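Local coordinates for SusD homolog (Bacteroides thetaiotaomicron, PDB 3SGH), which probably binds glycans at the cell surface as a SusD-like outer-membrane lipoprotein and passes them to a partner SusC-type transporter, at residues Pro273-Ala278 and Tyr298-Lys303; Ile123-Met128 and Pro136-Gln141. One frame throughout, in Å; residues are numbered along the deposited sequence.

Interaction 1 of 2, residues Pro273-Ala278 and Tyr298-Lys303; sequences PQTQTA and YANYSK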
loop_
_atom_site.group_PDB
_atom_site.type_symbol
_atom_site.label_atom_id
_atom_site.label_comp_id
_atom_site.label_asym_id
_atom_site.label_seq_id
_atom_site.Cartn_x
_atom_site.Cartn_y
_atom_site.Cartn_z
ATOM N N PRO A 273 -23.457 -2.224 -3.359
ATOM C CA PRO A 273 -24.255 -3.203 -2.622
ATOM C C PRO A 273 -24.243 -4.548 -3.348
ATOM O O PRO A 273 -24.220 -4.578 -4.588
ATOM C CB PRO A 273 -25.676 -2.604 -2.688
ATOM C CG PRO A 273 -25.424 -1.159 -2.685
ATOM C CD PRO A 273 -24.214 -0.977 -3.569
ATOM N N GLN A 274 -24.256 -5.638 -2.581
ATOM C CA GLN A 274 -24.385 -6.980 -3.151
ATOM C C GLN A 274 -25.720 -7.114 -3.836
ATOM O O GLN A 274 -26.702 -6.513 -3.409
ATOM C CB GLN A 274 -24.189 -8.063 -2.096
ATOM C CG GLN A 274 -25.246 -8.136 -1.019
ATOM C CD GLN A 274 -26.473 -8.943 -1.414
ATOM O OE1 GLN A 274 -26.429 -9.825 -2.313
ATOM N NE2 GLN A 274 -27.573 -8.694 -0.697
ATOM N N THR A 275 -25.751 -7.881 -4.925
ATOM C CA THR A 275 -26.991 -8.089 -5.668
ATOM C C THR A 275 -27.328 -9.589 -5.802
ATOM O O THR A 275 -28.206 -9.979 -6.603
ATOM C CB THR A 275 -26.911 -7.467 -7.066
ATOM O OG1 THR A 275 -25.818 -8.083 -7.778
ATOM C CG2 THR A 275 -26.746 -5.923 -6.964
ATOM N N GLN A 276 -26.639 -10.416 -5.028
ATOM C CA GLN A 276 -26.899 -11.867 -5.038
ATOM C C GLN A 276 -28.295 -12.174 -4.500
ATOM O O GLN A 276 -28.982 -13.073 -5.022
ATOM C CB GLN A 276 -25.841 -12.595 -4.207
ATOM C CG GLN A 276 -25.985 -14.116 -4.212
ATOM C CD GLN A 276 -25.908 -14.725 -5.624
ATOM O OE1 GLN A 276 -25.125 -14.274 -6.492
ATOM N NE2 GLN A 276 -26.718 -15.772 -5.860
ATOM N N THR A 277 -28.693 -11.454 -3.453
ATOM C CA THR A 277 -29.998 -11.610 -2.843
ATOM C C THR A 277 -30.731 -10.287 -2.832
ATOM O O THR A 277 -30.135 -9.257 -3.149
ATOM C CB THR A 277 -29.881 -12.107 -1.371
ATOM O OG1 THR A 277 -29.535 -11.012 -0.507
ATOM C CG2 THR A 277 -28.848 -13.208 -1.231
ATOM N N ALA A 278 -31.992 -10.307 -2.396
ATOM C CA ALA A 278 -32.833 -9.107 -2.317
ATOM C C ALA A 278 -32.506 -8.188 -1.141
ATOM O O ALA A 278 -33.098 -7.096 -1.040
ATOM C CB ALA A 278 -34.353 -9.498 -2.285
ATOM N N TYR A 298 -18.792 -15.518 -6.567
ATOM C CA TYR A 298 -18.682 -14.229 -5.921
ATOM C C TYR A 298 -19.025 -13.051 -6.832
ATOM O O TYR A 298 -18.861 -11.884 -6.471
ATOM C CB TYR A 298 -17.300 -14.104 -5.296
ATOM C CG TYR A 298 -17.126 -15.016 -4.074
ATOM C CD1 TYR A 298 -17.963 -14.874 -2.945
ATOM C CD2 TYR A 298 -16.152 -15.989 -4.040
ATOM C CE1 TYR A 298 -17.806 -15.706 -1.821
ATOM C CE2 TYR A 298 -15.988 -16.835 -2.905
ATOM C CZ TYR A 298 -16.825 -16.664 -1.799
ATOM O OH TYR A 298 -16.624 -17.468 -0.662
ATOM N N ALA A 299 -19.563 -13.341 -8.007
ATOM C CA ALA A 299 -19.792 -12.305 -9.009
ATOM C C ALA A 299 -20.688 -11.171 -8.496
ATOM O O ALA A 299 -20.490 -10.017 -8.861
ATOM C CB ALA A 299 -20.371 -12.930 -10.339
ATOM N N ASN A 300 -21.681 -11.491 -7.672
ATOM C CA ASN A 300 -22.652 -10.506 -7.197
ATOM C C ASN A 300 -22.478 -10.028 -5.745
ATOM O O ASN A 300 -23.376 -9.388 -5.198
ATOM C CB ASN A 300 -24.068 -11.051 -7.419
ATOM C CG ASN A 300 -24.299 -11.453 -8.847
ATOM O OD1 ASN A 300 -23.938 -10.721 -9.755
ATOM N ND2 ASN A 300 -24.882 -12.623 -9.058
ATOM N N TYR A 301 -21.323 -10.316 -5.147
ATOM C CA TYR A 301 -20.941 -9.704 -3.916
ATOM C C TYR A 301 -20.511 -8.244 -4.178
ATOM O O TYR A 301 -20.382 -7.842 -5.332
ATOM C CB TYR A 301 -19.825 -10.519 -3.228
ATOM C CG TYR A 301 -20.295 -11.808 -2.548
ATOM C CD1 TYR A 301 -21.030 -12.787 -3.259
ATOM C CD2 TYR A 301 -19.933 -12.103 -1.205
ATOM C CE1 TYR A 301 -21.446 -13.975 -2.662
ATOM C CE2 TYR A 301 -20.321 -13.303 -0.624
ATOM C CZ TYR A 301 -21.083 -14.225 -1.354
ATOM O OH TYR A 301 -21.483 -15.398 -0.802
ATOM N N SER A 302 -20.290 -7.464 -3.122
ATOM C CA SER A 302 -19.878 -6.074 -3.292
ATOM C C SER A 302 -18.608 -5.912 -4.137
ATOM O O SER A 302 -17.587 -6.586 -3.886
ATOM C CB SER A 302 -19.669 -5.399 -1.960
ATOM O OG SER A 302 -20.908 -5.221 -1.307
ATOM N N LYS A 303 -18.691 -4.994 -5.093
ATOM C CA LYS A 303 -17.580 -4.645 -5.944
ATOM C C LYS A 303 -16.882 -3.405 -5.422
ATOM O O LYS A 303 -17.426 -2.642 -4.614
ATOM C CB LYS A 303 -18.057 -4.378 -7.359
ATOM C CG LYS A 303 -18.821 -5.536 -7.994
ATOM C CD LYS A 303 -19.322 -5.259 -9.408
ATOM C CE LYS A 303 -20.616 -4.412 -9.379
ATOM N NZ LYS A 303 -21.267 -4.081 -10.733
HETATM O O HOH W 1 -22.553 -5.418 -6.395
HETATM O O HOH W 2 -22.485 -13.832 -6.267
#

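Interaction 2 of 2, residues Ile123-Met128 and Pro136-Gln141; sequences IPYTQM and PYDNEQ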
loop_
_atom_site.group_PDB
_atom_site.type_symbol
_atom_site.label_atom_id
_atom_site.label_comp_id
_atom_site.label_asym_id
_atom_site.label_seq_id
_atom_site.Cartn_x
_atom_site.Cartn_y
_atom_site.Cartn_z
ATOM N N ILE A 123 17.015 -6.068 -1.772
ATOM C CA ILE A 123 16.981 -5.931 -3.217
ATOM C C ILE A 123 18.304 -5.336 -3.655
ATOM O O ILE A 123 18.942 -4.639 -2.893
ATOM C CB ILE A 123 15.850 -4.973 -3.658
ATOM C CG1 ILE A 123 16.005 -3.587 -3.016
ATOM C CG2 ILE A 123 14.412 -5.581 -3.424
ATOM C CD1 ILE A 123 15.058 -2.504 -3.579
ATOM N N PRO A 124 18.676 -5.505 -4.927
ATOM C CA PRO A 124 19.773 -4.692 -5.454
ATOM C C PRO A 124 19.333 -3.238 -5.593
ATOM O O PRO A 124 18.186 -2.966 -6.014
ATOM C CB PRO A 124 20.055 -5.307 -6.842
ATOM C CG PRO A 124 19.204 -6.503 -6.964
ATOM C CD PRO A 124 18.105 -6.408 -5.933
ATOM N N TYR A 125 20.214 -2.313 -5.250
ATOM C CA TYR A 125 19.890 -0.900 -5.328
ATOM C C TYR A 125 21.184 -0.085 -5.482
ATOM O O TYR A 125 21.482 0.358 -6.602
ATOM C CB TYR A 125 18.994 -0.473 -4.139
ATOM C CG TYR A 125 18.483 0.954 -4.232
ATOM C CD1 TYR A 125 17.283 1.245 -4.860
ATOM C CD2 TYR A 125 19.234 2.011 -3.719
ATOM C CE1 TYR A 125 16.815 2.553 -4.977
ATOM C CE2 TYR A 125 18.763 3.350 -3.847
ATOM C CZ TYR A 125 17.555 3.587 -4.489
ATOM O OH TYR A 125 17.089 4.861 -4.640
ATOM N N THR A 126 21.977 0.020 -4.427
ATOM C CA THR A 126 23.196 0.845 -4.441
ATOM C C THR A 126 24.229 0.378 -5.446
ATOM O O THR A 126 24.928 1.200 -6.042
ATOM C CB THR A 126 23.847 0.932 -3.059
ATOM O OG1 THR A 126 24.255 -0.364 -2.636
ATOM C CG2 THR A 126 22.878 1.486 -2.025
ATOM N N GLN A 127 24.281 -0.932 -5.662
ATOM C CA GLN A 127 25.324 -1.561 -6.473
ATOM C C GLN A 127 24.893 -1.805 -7.911
ATOM O O GLN A 127 25.641 -2.386 -8.677
ATOM C CB GLN A 127 25.740 -2.893 -5.845
ATOM C CG GLN A 127 26.278 -2.765 -4.425
ATOM C CD GLN A 127 27.365 -1.735 -4.326
ATOM O OE1 GLN A 127 28.480 -1.942 -4.817
ATOM N NE2 GLN A 127 27.063 -0.621 -3.674
HETATM N N MSE A 128 23.684 -1.385 -8.280
HETATM C CA MSE A 128 23.256 -1.554 -9.654
HETATM C C MSE A 128 23.970 -0.623 -10.605
HETATM O O MSE A 128 24.245 0.546 -10.269
HETATM C CB MSE A 128 21.791 -1.343 -9.764
HETATM C CG MSE A 128 21.075 -2.401 -9.045
HETATM SE SE MSE A 128 19.242 -1.989 -9.185
HETATM C CE MSE A 128 18.905 -2.617 -10.967
ATOM N N PRO A 136 24.876 -7.193 -6.922
ATOM C CA PRO A 136 24.715 -7.549 -5.516
ATOM C C PRO A 136 23.507 -6.923 -4.844
ATOM O O PRO A 136 23.023 -5.822 -5.231
ATOM C CB PRO A 136 26.017 -7.034 -4.868
ATOM C CG PRO A 136 26.995 -7.061 -5.966
ATOM C CD PRO A 136 26.206 -6.621 -7.183
ATOM N N TYR A 137 22.999 -7.641 -3.851
ATOM C CA TYR A 137 21.845 -7.174 -3.082
ATOM C C TYR A 137 22.316 -6.258 -1.962
ATOM O O TYR A 137 23.344 -6.499 -1.369
ATOM C CB TYR A 137 21.051 -8.349 -2.482
ATOM C CG TYR A 137 20.105 -9.048 -3.466
ATOM C CD1 TYR A 137 20.555 -9.501 -4.719
ATOM C CD2 TYR A 137 18.754 -9.236 -3.157
ATOM C CE1 TYR A 137 19.682 -10.138 -5.613
ATOM C CE2 TYR A 137 17.896 -9.869 -4.052
ATOM C CZ TYR A 137 18.382 -10.330 -5.280
ATOM O OH TYR A 137 17.548 -10.953 -6.186
ATOM N N ASP A 138 21.550 -5.197 -1.690
ATOM C CA ASP A 138 21.686 -4.442 -0.424
ATOM C C ASP A 138 20.886 -5.183 0.674
ATOM O O ASP A 138 19.776 -5.690 0.421
ATOM C CB ASP A 138 21.066 -3.050 -0.537
ATOM C CG ASP A 138 21.824 -2.112 -1.486
ATOM O OD1 ASP A 138 22.969 -2.391 -1.842
ATOM O OD2 ASP A 138 21.220 -1.087 -1.879
ATOM N N ASN A 139 21.400 -5.223 1.898
ATOM C CA ASN A 139 20.531 -5.659 2.982
ATOM C C ASN A 139 19.496 -4.568 3.243
ATOM O O ASN A 139 19.573 -3.479 2.672
ATOM C CB ASN A 139 21.321 -6.092 4.213
ATOM C CG ASN A 139 22.028 -4.959 4.921
ATOM O OD1 ASN A 139 21.746 -3.798 4.719
ATOM N ND2 ASN A 139 22.960 -5.313 5.755
ATOM N N GLU A 140 18.481 -4.880 4.034
ATOM C CA GLU A 140 17.366 -3.976 4.168
ATOM C C GLU A 140 17.792 -2.656 4.815
ATOM O O GLU A 140 17.434 -1.598 4.329
ATOM C CB GLU A 140 16.227 -4.643 4.908
ATOM C CG GLU A 140 15.572 -5.781 4.081
ATOM C CD GLU A 140 14.690 -6.663 4.942
ATOM O OE1 GLU A 140 13.545 -6.231 5.179
ATOM O OE2 GLU A 140 15.131 -7.767 5.393
ATOM N N GLN A 141 18.614 -2.683 5.859
ATOM C CA GLN A 141 19.085 -1.403 6.392
ATOM C C GLN A 141 19.712 -0.533 5.294
ATOM O O GLN A 141 19.437 0.676 5.203
ATOM C CB GLN A 141 20.052 -1.579 7.585
ATOM C CG GLN A 141 20.477 -0.254 8.133
ATOM C CD GLN A 141 21.635 -0.385 9.078
ATOM O OE1 GLN A 141 22.635 -1.039 8.762
ATOM N NE2 GLN A 141 21.521 0.235 10.238
HETATM O O HOH W 3 22.856 -3.169 -4.328
#

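Interaction 1 of 2, residues Pro273-Ala278 and Tyr298-Lys303
Gln274 to Gln276 pass the Asn300-Tyr301 peptide without forming a regular strand, the CA of Gln274 coming within 4.5 Å of the CA of Tyr301. Three groups converge on one carbonyl. Thr275 N gives Asn300 O a hydrogen bond of 2.8 Å, lying in the carbonyl plane with an N-H...O angle of 159°. Gln276 N adds a weak, bent bond, and the CA of Gln274 brings a C-H to the same oxygen. Asn300 is the third residue of a type I beta turn from Tyr298 to Tyr301, closed by Tyr301 N to Tyr298 O; its own carbonyl is the one that meets the other loop.

A second tie joins two amides: Asn300 ND2 donates to Gln276 OE1 at 3.1 Å. The acceptor lies close to the amide plane of Asn300, whereas the N-H reaches the oxygen tilted out of the Gln276 carbonyl plane. Gln276 first extends with CG anti to the backbone N (chi1 -177°), then bends at chi2, turning its amide back to Asn300. Water 2 donates to the same OE1 and accepts from Asn300 N, so backbone and side chain of Asn300 both connect to this amide. The hydroxyl OG1 of Thr275 rests 3.5 Å from Asn300 CB, the two side chains crossing nearly at right angles.

Gln274 instead braces its own loop: OE1 receives Thr277 N on a lone pair (3.0 Å), and NE2 donates to Thr277 OG1 and to the backbone oxygen of Gly280. Ser302 OG, beside the Gln274 backbone, is bonded to Thr272 O and Val283 N. The Tyr301 ring has Tyr298 CD1 over one face, and its hydroxyl meets Asp376.

The arrangement is a loop-to-loop junction built round a type I beta turn, within the long irregular excursion between helix 267-270 and strand 314-317.

Interaction 2 of 2, residues Ile123-Met128 and Pro136-Gln141
Ile123 begins the contact through its carbonyl oxygen, which accepts Asp138 N at 2.9 Å. Pro124 follows, laying CD over the centre of the Tyr137 ring, 3.8 Å from the centroid and 4° off the normal, a CH-pi contact. Pro124 CB meanwhile touches Pro136 O; Trp77 of helix 75-84 packs against both Pro124 and Tyr137, whose hydroxyl bonds Glu463. Tyr125 presents CB to Asp138 OD2 at 3.2 Å; its hydroxyl bonds Asp150 and its ring meets Arg109 in a cation-pi contact, with Asp138 OD2 at the ring edge.

Thr126 grips the Asp138 carboxylate twice: its N gives OD2 a nearly straight bond of 2.9 Å, and its hydroxyl, set by chi1 62°, gives OD1 a short one of 2.5 Å, both on the syn side but somewhat out of the carboxylate plane. The hydroxyl in turn accepts Gln127 NE2, in the plane of that amide. Gln127 rests CB on Pro136 CD, and its N donates to water 3, a four-bonded water that also accepts Tyr125 N and donates to Pro136 O and Asp138 OD1, joining both segments.

Asp138, just before the Asn139 N-cap of helix 140-162, thus fastens the type I turn Tyr125-Met128 in a helix-to-helix connection of the alpha-alpha superhelix.

Overall arrangement
Interaction 2 comes first along the chain and is complete before interaction 1 opens. Their centres lie 45 Å apart, their nearest atoms about 31 Å, on opposite sides of the chain's centre, so they do not touch. Interaction 2 belongs to the connection between helix 100-120 and helix 140-162, against helices 75-84 and 468-477. Interaction 1 folds one long loop on itself after helix 267-270, beside strand 249-251. Both belong to the SusD/RagB-like part of the chain, and each joins two parts of one irregular connection: one in the helical part, consistent with the TPR-related helical framework of SusD-like proteins, the other in the long loop leading to strand 314-317.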